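Long-range contacts in thioesterase (Streptomyces coelicolor, PDB 3QMW), which probably hydrolyses thioester-linked acyl chains in the biosynthetic pathway that leads to the prodiginine pigments: residues 34-39 / 60-65; 77-82 / 108-113; 129-134 / 203-208. All coordinates share one frame; numbering follows the deposited sequence.

Counted from the N terminus, the three contacts follow one another without nesting or crossing. Interaction 1 closes a 20-residue loop by pairing strand 31-36 with strand 57-61, outermost in this chain. The chain then enters helix 79-91, and interaction 2, after 25 intervening residues that include strand 99-104, sets that helix against helix 106-120. Interaction 3 closes the longest loop, 68 residues, between strands 129-132 and 203-208. The contacts also touch each other: Leu64 CD1 lies 3.7 Å from Leu82 CD2, joining interactions 1 and 2, and Ala108 CB lies 3.6 Å from Val131 CB, joining 2 and 3. Interactions 1 and 3 belong to the same sheet, with strand 99-104 between them.

Interaction 1 of 3, residues 34-39 / 60-65; sequences VCFPYA and VPVQLP
Val34 and Cys35 pair with Val60 and Pro61 as neighbouring parallel strands, the two ends of a beta-alpha-beta crossover through helix 49-53 in the alpha/beta hydrolase fold. The backbone bonds establish the register. Cys35 engages the residues on both sides of Pro61: its N gives a weak hydrogen bond to Val60 O at 3.4 Å, and its O accepts a firmer one from Val62 N at 3.1 Å, with an N-H...O angle of 157°. Because both bonds skip Pro61, the N-H that proline lacks costs this pairing nothing. Val60 O also receives a CA-H...O contact from Val34 CA.

The apolar contacts converge on a single methyl group. With CG1 of Val62 anti to its backbone N (chi1 -162°), CG2 is turned back toward the partner strand. There it meets Val34 CG1 at 3.6 Å and Phe36 CE2 at 3.5 Å, while Cys35 O is equally close at 3.5 Å. The side chains of Phe36 and Val62 run alongside each other in the same direction, and the methyl approaches the ring obliquely. Phe36 also packs on Val86 of helix 79-91 and touches the Gly-x-Ser-x-Gly turn that probably carries the nucleophile. An alanine in place of Phe36 would take away the ring and would probably leave a gap beside CG2 of Val62, where the sheet meets its covering helices.

Val60 and Val62 also pack on Phe12 of the second subunit, which places this strand, outermost in its own chain, at the dimer contact. Past the strand ends the two segments of this chain still touch: Pro37 points its CB toward the other segment, and its CD lies 3.6 Å from Val62 O.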
loop_
_atom_site.group_PDB
_atom_site.type_symbol
_atom_site.label_atom_id
_atom_site.label_comp_id
_atom_site.label_asym_id
_atom_site.label_seq_id
_atom_site.Cartn_x
_atom_site.Cartn_y
_atom_site.Cartn_z
ATOM N N VAL D 34 -16.131 -3.295 -1.712
ATOM C CA VAL D 34 -17.295 -3.158 -0.855
ATOM C C VAL D 34 -16.889 -3.468 0.584
ATOM O O VAL D 34 -16.571 -4.608 0.930
ATOM C CB VAL D 34 -18.423 -4.102 -1.337
ATOM C CG1 VAL D 34 -19.650 -3.988 -0.461
ATOM C CG2 VAL D 34 -18.776 -3.794 -2.799
ATOM N N CYS D 35 -16.923 -2.434 1.419
ATOM C CA CYS D 35 -16.305 -2.476 2.730
ATOM C C CYS D 35 -17.329 -2.467 3.865
ATOM O O CYS D 35 -18.196 -1.603 3.911
ATOM C CB CYS D 35 -15.372 -1.275 2.869
ATOM S SG CYS D 35 -14.164 -1.054 1.519
ATOM N N PHE D 36 -17.195 -3.418 4.790
ATOM C CA PHE D 36 -18.121 -3.581 5.905
ATOM C C PHE D 36 -17.474 -3.238 7.233
ATOM O O PHE D 36 -16.397 -3.756 7.545
ATOM C CB PHE D 36 -18.630 -5.009 5.946
ATOM C CG PHE D 36 -19.486 -5.357 4.777
ATOM C CD1 PHE D 36 -19.052 -6.268 3.827
ATOM C CD2 PHE D 36 -20.723 -4.734 4.605
ATOM C CE1 PHE D 36 -19.842 -6.576 2.729
ATOM C CE2 PHE D 36 -21.531 -5.040 3.509
ATOM C CZ PHE D 36 -21.092 -5.962 2.567
ATOM N N PRO D 37 -18.128 -2.366 8.029
ATOM C CA PRO D 37 -17.529 -1.930 9.282
ATOM C C PRO D 37 -17.664 -2.926 10.409
ATOM O O PRO D 37 -18.278 -3.976 10.260
ATOM C CB PRO D 37 -18.310 -0.651 9.628
ATOM C CG PRO D 37 -19.065 -0.292 8.401
ATOM C CD PRO D 37 -19.348 -1.592 7.739
ATOM N N TYR D 38 -17.070 -2.579 11.536
ATOM C CA TYR D 38 -17.128 -3.427 12.706
ATOM C C TYR D 38 -18.426 -3.143 13.436
ATOM O O TYR D 38 -19.170 -2.211 13.073
ATOM C CB TYR D 38 -15.911 -3.214 13.624
ATOM C CG TYR D 38 -15.510 -1.772 13.828
ATOM C CD1 TYR D 38 -14.422 -1.228 13.144
ATOM C CD2 TYR D 38 -16.204 -0.953 14.703
ATOM C CE1 TYR D 38 -14.042 0.107 13.327
ATOM C CE2 TYR D 38 -15.838 0.372 14.887
ATOM C CZ TYR D 38 -14.756 0.898 14.193
ATOM O OH TYR D 38 -14.394 2.213 14.363
ATOM N N ALA D 39 -18.690 -3.965 14.449
ATOM C CA ALA D 39 -19.840 -3.798 15.323
ATOM C C ALA D 39 -19.830 -2.416 15.911
ATOM O O ALA D 39 -18.882 -2.050 16.595
ATOM C CB ALA D 39 -19.809 -4.818 16.444
ATOM N N VAL D 60 -16.286 1.549 -1.905
ATOM C CA VAL D 60 -17.702 1.782 -1.671
ATOM C C VAL D 60 -18.102 1.218 -0.302
ATOM O O VAL D 60 -18.520 0.055 -0.186
ATOM C CB VAL D 60 -18.566 1.183 -2.800
ATOM C CG1 VAL D 60 -19.973 1.735 -2.721
ATOM C CG2 VAL D 60 -17.973 1.514 -4.148
ATOM N N PRO D 61 -17.963 2.042 0.753
ATOM C CA PRO D 61 -18.324 1.563 2.080
ATOM C C PRO D 61 -19.842 1.457 2.255
ATOM O O PRO D 61 -20.612 2.205 1.625
ATOM C CB PRO D 61 -17.729 2.622 3.009
ATOM C CG PRO D 61 -16.818 3.433 2.150
ATOM C CD PRO D 61 -17.437 3.413 0.816
ATOM N N VAL D 62 -20.261 0.514 3.086
ATOM C CA VAL D 62 -21.673 0.270 3.279
ATOM C C VAL D 62 -22.095 0.799 4.645
ATOM O O VAL D 62 -21.564 0.380 5.685
ATOM C CB VAL D 62 -21.997 -1.214 3.154
ATOM C CG1 VAL D 62 -23.502 -1.399 2.904
ATOM C CG2 VAL D 62 -21.172 -1.842 2.027
ATOM N N GLN D 63 -23.021 1.755 4.629
ATOM C CA GLN D 63 -23.611 2.289 5.859
ATOM C C GLN D 63 -24.882 1.506 6.202
ATOM O O GLN D 63 -25.890 1.594 5.495
ATOM C CB GLN D 63 -23.941 3.771 5.712
ATOM C CG GLN D 63 -24.297 4.427 7.025
ATOM C CD GLN D 63 -23.088 4.962 7.772
ATOM O OE1 GLN D 63 -22.281 4.195 8.333
ATOM N NE2 GLN D 63 -22.974 6.288 7.818
ATOM N N LEU D 64 -24.813 0.734 7.280
ATOM C CA LEU D 64 -25.958 -0.032 7.740
ATOM C C LEU D 64 -27.021 0.910 8.279
ATOM O O LEU D 64 -26.724 2.074 8.568
ATOM C CB LEU D 64 -25.539 -1.038 8.816
ATOM C CG LEU D 64 -24.571 -2.145 8.383
ATOM C CD1 LEU D 64 -24.815 -3.372 9.198
ATOM C CD2 LEU D 64 -24.676 -2.494 6.909
ATOM N N PRO D 65 -28.270 0.427 8.404
ATOM C CA PRO D 65 -29.293 1.312 8.947
ATOM C C PRO D 65 -29.145 1.425 10.452
ATOM O O PRO D 65 -28.832 0.435 11.107
ATOM C CB PRO D 65 -30.595 0.612 8.576
ATOM C CG PRO D 65 -30.239 -0.828 8.568
ATOM C CD PRO D 65 -28.801 -0.918 8.130
#

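Interaction 2 of 3, residues 77-82 / 108-113; sequences DTMEPL and ALLAYE
OE2 of Glu113 has two partners beyond the contact, the hydroxyl of Tyr191 through a hydrogen bond and Arg196 through a long, weak ion pair, while CG of the same side chain lies 3.9 Å from Met79 CG. The glutamate thus meets the facing helix with its aliphatic part and keeps its carboxylate for other partners. Its OE1 is 5.3 Å from Glu80 OE2; the two charges are not in contact, though their proximity may be mildly unfavourable, and the arginines near each, Arg196 and Arg120, probably offset it.

Across the interface itself the evidence is all of apolar packing, and Met79 carries most of it. Its CG stands anti to the backbone N (chi1 -172°), sending the side chain outward, and bends at chi2 (59°) and chi3 (63°) then fold it along helix 106-120. The sulfur consequently sits against the backbone of that helix, with SD 4.0 Å from Leu110 CA. The terminal CE reaches Leu109 CG at 4.4 Å. One turn further on, Leu82 CD2 meets Leu110 CD2 at 4.3 Å.

Leu110 also touches the strand-to-helix turn that leads into helix 106-120 and has the pattern of a nucleophile elbow. Two helices packed side by side on one face of the central parallel sheet, the second leading away from that elbow, are the arrangement expected of an alpha/beta hydrolase.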
loop_
_atom_site.group_PDB
_atom_site.type_symbol
_atom_site.label_atom_id
_atom_site.label_comp_id
_atom_site.label_asym_id
_atom_site.label_seq_id
_atom_site.Cartn_x
_atom_site.Cartn_y
_atom_site.Cartn_z
ATOM N N ASP D 77 -30.797 -6.899 14.096
ATOM C CA ASP D 77 -30.089 -7.751 15.066
ATOM C C ASP D 77 -29.962 -9.210 14.589
ATOM O O ASP D 77 -29.501 -10.065 15.340
ATOM C CB ASP D 77 -30.752 -7.681 16.451
ATOM C CG ASP D 77 -32.128 -8.345 16.494
ATOM O OD1 ASP D 77 -33.135 -7.673 16.166
ATOM O OD2 ASP D 77 -32.204 -9.537 16.876
ATOM N N THR D 78 -30.344 -9.477 13.336
ATOM C CA THR D 78 -30.302 -10.826 12.763
ATOM C C THR D 78 -29.492 -10.816 11.460
ATOM O O THR D 78 -29.714 -9.970 10.576
ATOM C CB THR D 78 -31.734 -11.382 12.499
ATOM O OG1 THR D 78 -32.522 -11.279 13.692
ATOM C CG2 THR D 78 -31.689 -12.851 12.061
ATOM N N MET D 79 -28.569 -11.772 11.336
ATOM C CA MET D 79 -27.533 -11.712 10.303
ATOM C C MET D 79 -28.033 -11.907 8.865
ATOM O O MET D 79 -27.605 -11.170 7.975
ATOM C CB MET D 79 -26.413 -12.713 10.612
ATOM C CG MET D 79 -25.184 -12.611 9.693
ATOM S SD MET D 79 -24.338 -11.005 9.674
ATOM C CE MET D 79 -23.789 -10.894 11.377
ATOM N N GLU D 80 -28.916 -12.881 8.624
ATOM C CA GLU D 80 -29.328 -13.190 7.239
ATOM C C GLU D 80 -30.312 -12.201 6.595
ATOM O O GLU D 80 -30.170 -11.885 5.411
ATOM C CB GLU D 80 -29.858 -14.623 7.087
ATOM C CG GLU D 80 -29.553 -15.198 5.685
ATOM C CD GLU D 80 -30.529 -16.279 5.232
ATOM O OE1 GLU D 80 -31.753 -16.003 5.174
ATOM O OE2 GLU D 80 -30.061 -17.403 4.916
ATOM N N PRO D 81 -31.329 -11.729 7.342
ATOM C CA PRO D 81 -32.080 -10.611 6.750
ATOM C C PRO D 81 -31.157 -9.439 6.378
ATOM O O PRO D 81 -31.313 -8.836 5.310
ATOM C CB PRO D 81 -33.074 -10.205 7.859
ATOM C CG PRO D 81 -32.719 -11.027 9.072
ATOM C CD PRO D 81 -31.963 -12.228 8.574
ATOM N N LEU D 82 -30.197 -9.141 7.251
ATOM C CA LEU D 82 -29.221 -8.084 6.988
ATOM C C LEU D 82 -28.428 -8.381 5.724
ATOM O O LEU D 82 -28.372 -7.557 4.803
ATOM C CB LEU D 82 -28.273 -7.924 8.180
ATOM C CG LEU D 82 -27.277 -6.767 8.136
ATOM C CD1 LEU D 82 -27.963 -5.464 7.784
ATOM C CD2 LEU D 82 -26.562 -6.667 9.472
ATOM N N ALA D 108 -16.536 -8.820 8.737
ATOM C CA ALA D 108 -16.001 -10.045 8.139
ATOM C C ALA D 108 -17.075 -11.124 8.051
ATOM O O ALA D 108 -17.338 -11.679 6.977
ATOM C CB ALA D 108 -14.848 -10.563 8.962
ATOM N N LEU D 109 -17.683 -11.421 9.196
ATOM C CA LEU D 109 -18.780 -12.385 9.273
ATOM C C LEU D 109 -19.875 -11.985 8.296
ATOM O O LEU D 109 -20.373 -12.821 7.552
ATOM C CB LEU D 109 -19.324 -12.483 10.716
ATOM C CG LEU D 109 -20.372 -13.570 11.034
ATOM C CD1 LEU D 109 -20.071 -14.899 10.350
ATOM C CD2 LEU D 109 -20.507 -13.769 12.528
ATOM N N LEU D 110 -20.198 -10.691 8.273
ATOM C CA LEU D 110 -21.231 -10.150 7.383
ATOM C C LEU D 110 -20.823 -10.257 5.924
ATOM O O LEU D 110 -21.660 -10.565 5.081
ATOM C CB LEU D 110 -21.561 -8.698 7.747
ATOM C CG LEU D 110 -22.353 -7.841 6.743
ATOM C CD1 LEU D 110 -23.535 -8.567 6.100
ATOM C CD2 LEU D 110 -22.825 -6.590 7.444
ATOM N N ALA D 111 -19.546 -10.004 5.640
ATOM C CA ALA D 111 -18.996 -10.124 4.284
ATOM C C ALA D 111 -19.207 -11.530 3.704
ATOM O O ALA D 111 -19.738 -11.696 2.596
ATOM C CB ALA D 111 -17.515 -9.796 4.302
ATOM N N TYR D 112 -18.787 -12.527 4.477
ATOM C CA TYR D 112 -18.931 -13.938 4.123
ATOM C C TYR D 112 -20.390 -14.291 3.812
ATOM O O TYR D 112 -20.694 -14.848 2.754
ATOM C CB TYR D 112 -18.367 -14.790 5.272
ATOM C CG TYR D 112 -18.685 -16.267 5.231
ATOM C CD1 TYR D 112 -18.387 -17.041 4.110
ATOM C CD2 TYR D 112 -19.256 -16.900 6.333
ATOM C CE1 TYR D 112 -18.671 -18.407 4.084
ATOM C CE2 TYR D 112 -19.540 -18.252 6.316
ATOM C CZ TYR D 112 -19.245 -19.000 5.193
ATOM O OH TYR D 112 -19.537 -20.341 5.185
ATOM N N GLU D 113 -21.288 -13.933 4.725
ATOM C CA GLU D 113 -22.713 -14.199 4.547
ATOM C C GLU D 113 -23.307 -13.565 3.296
ATOM O O GLU D 113 -24.058 -14.221 2.586
ATOM C CB GLU D 113 -23.488 -13.755 5.772
ATOM C CG GLU D 113 -23.267 -14.667 6.963
ATOM C CD GLU D 113 -24.004 -15.984 6.842
ATOM O OE1 GLU D 113 -25.170 -15.991 6.374
ATOM O OE2 GLU D 113 -23.413 -17.015 7.228
#

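Interaction 3 of 3, residues 129-134 / 203-208; sequences LFVSGS and TTAFSA
Phe206 lies beside Ser132 on the neighbouring strand, and its side chain can be traced outward atom by atom. CB rests 3.7 Å from Ser132 CB. CG stands anti to the carbonyl carbon (chi1 -59°), which lays the ring back along the strand toward Phe130. The ring then turns its edge to Val131 O, which lies 3.7 Å from CD2, and further out CE2 comes to 4.3 Å from Phe130 CD1, which lies near the plane of the Phe206 ring. Leu251 and His254 of helix 246-258 also pack on this ring.

The backbones are joined by four hydrogen bonds in parallel register, their axes 12° apart, inside the central sheet of the alpha/beta hydrolase fold. The shortest is Thr204 N to Leu129 O, 2.8 Å with an N-H...O angle of 170°; Thr204 O takes Val131 N in return, and Val131 O takes Phe206 N. The last, Gly133 N to Phe206 O at 3.1 Å, falls where strand 129-132 has ended and Gly133 turns with positive phi, a conformation that favours glycine.

Beside Phe206, on the same face, Phe130 places CD1 3.9 Å from Thr204 CB, while Thr204 OG1 has its hydrogen bonds with His128 and Glu258. Ser132 OG, also on this face, is bonded to His104. On the opposite face Val131 CG2 meets Ala205 CB at 3.7 Å, and Leu129 runs alongside Thr203, its CD2 3.7 Å from Thr203 OG1.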
loop_
_atom_site.group_PDB
_atom_site.type_symbol
_atom_site.label_atom_id
_atom_site.label_comp_id
_atom_site.label_asym_id
_atom_site.label_seq_id
_atom_site.Cartn_x
_atom_site.Cartn_y
_atom_site.Cartn_z
ATOM N N LEU D 129 -11.987 -11.999 -1.345
ATOM C CA LEU D 129 -12.630 -11.802 -0.055
ATOM C C LEU D 129 -11.583 -11.502 1.014
ATOM O O LEU D 129 -10.732 -12.333 1.303
ATOM C CB LEU D 129 -13.444 -13.050 0.339
ATOM C CG LEU D 129 -14.051 -13.081 1.752
ATOM C CD1 LEU D 129 -15.034 -11.941 1.947
ATOM C CD2 LEU D 129 -14.724 -14.407 2.008
ATOM N N PHE D 130 -11.669 -10.312 1.605
ATOM C CA PHE D 130 -10.773 -9.903 2.686
ATOM C C PHE D 130 -11.523 -9.826 4.003
ATOM O O PHE D 130 -12.613 -9.259 4.075
ATOM C CB PHE D 130 -10.173 -8.532 2.386
ATOM C CG PHE D 130 -9.585 -8.423 1.024
ATOM C CD1 PHE D 130 -8.279 -8.838 0.783
ATOM C CD2 PHE D 130 -10.328 -7.911 -0.021
ATOM C CE1 PHE D 130 -7.733 -8.737 -0.473
ATOM C CE2 PHE D 130 -9.786 -7.803 -1.288
ATOM C CZ PHE D 130 -8.493 -8.209 -1.518
ATOM N N VAL D 131 -10.929 -10.391 5.045
ATOM C CA VAL D 131 -11.523 -10.349 6.370
ATOM C C VAL D 131 -10.435 -10.107 7.398
ATOM O O VAL D 131 -9.471 -10.860 7.462
ATOM C CB VAL D 131 -12.280 -11.672 6.727
ATOM C CG1 VAL D 131 -13.182 -12.124 5.583
ATOM C CG2 VAL D 131 -11.305 -12.786 7.128
ATOM N N SER D 132 -10.589 -9.059 8.200
ATOM C CA SER D 132 -9.622 -8.774 9.245
ATOM C C SER D 132 -10.267 -8.855 10.620
ATOM O O SER D 132 -11.467 -8.651 10.755
ATOM C CB SER D 132 -8.990 -7.402 9.024
ATOM O OG SER D 132 -9.972 -6.391 8.939
ATOM N N GLY D 133 -9.458 -9.180 11.626
ATOM C CA GLY D 133 -9.906 -9.268 13.008
ATOM C C GLY D 133 -11.161 -10.094 13.229
ATOM O O GLY D 133 -11.967 -9.772 14.096
ATOM N N SER D 134 -11.333 -11.162 12.458
ATOM C CA SER D 134 -12.519 -12.017 12.587
ATOM C C SER D 134 -12.161 -13.498 12.634
ATOM O O SER D 134 -11.416 -13.994 11.790
ATOM C CB SER D 134 -13.485 -11.759 11.427
ATOM O OG SER D 134 -14.619 -12.604 11.507
ATOM N N THR D 203 -9.473 -16.002 -0.831
ATOM C CA THR D 203 -9.726 -15.376 0.452
ATOM C C THR D 203 -8.425 -14.975 1.121
ATOM O O THR D 203 -7.467 -15.740 1.120
ATOM C CB THR D 203 -10.502 -16.356 1.363
ATOM O OG1 THR D 203 -11.845 -16.459 0.890
ATOM C CG2 THR D 203 -10.515 -15.898 2.819
ATOM N N THR D 204 -8.398 -13.773 1.689
ATOM C CA THR D 204 -7.260 -13.314 2.467
ATOM C C THR D 204 -7.731 -12.857 3.846
ATOM O O THR D 204 -8.657 -12.057 3.952
ATOM C CB THR D 204 -6.540 -12.162 1.773
ATOM O OG1 THR D 204 -6.496 -12.399 0.359
ATOM C CG2 THR D 204 -5.125 -12.011 2.337
ATOM N N ALA D 205 -7.091 -13.371 4.895
ATOM C CA ALA D 205 -7.504 -13.093 6.260
ATOM C C ALA D 205 -6.371 -12.470 7.068
ATOM O O ALA D 205 -5.233 -12.925 7.006
ATOM C CB ALA D 205 -7.994 -14.364 6.933
ATOM N N PHE D 206 -6.705 -11.441 7.843
ATOM C CA PHE D 206 -5.722 -10.721 8.620
ATOM C C PHE D 206 -5.910 -10.971 10.093
ATOM O O PHE D 206 -6.988 -10.752 10.635
ATOM C CB PHE D 206 -5.826 -9.231 8.353
ATOM C CG PHE D 206 -5.615 -8.867 6.928
ATOM C CD1 PHE D 206 -4.358 -8.475 6.478
ATOM C CD2 PHE D 206 -6.663 -8.921 6.026
ATOM C CE1 PHE D 206 -4.156 -8.132 5.140
ATOM C CE2 PHE D 206 -6.465 -8.586 4.687
ATOM C CZ PHE D 206 -5.211 -8.192 4.246
ATOM N N SER D 207 -4.847 -11.432 10.735
ATOM C CA SER D 207 -4.810 -11.567 12.175
ATOM C C SER D 207 -4.043 -10.384 12.722
ATOM O O SER D 207 -3.435 -9.633 11.963
ATOM C CB SER D 207 -4.143 -12.881 12.570
ATOM O OG SER D 207 -2.972 -13.114 11.800
ATOM N N ALA D 208 -4.103 -10.217 14.040
ATOM C CA ALA D 208 -3.378 -9.176 14.749
ATOM C C ALA D 208 -2.772 -9.803 16.005
ATOM O O ALA D 208 -3.397 -10.637 16.644
ATOM C CB ALA D 208 -4.312 -8.034 15.103
#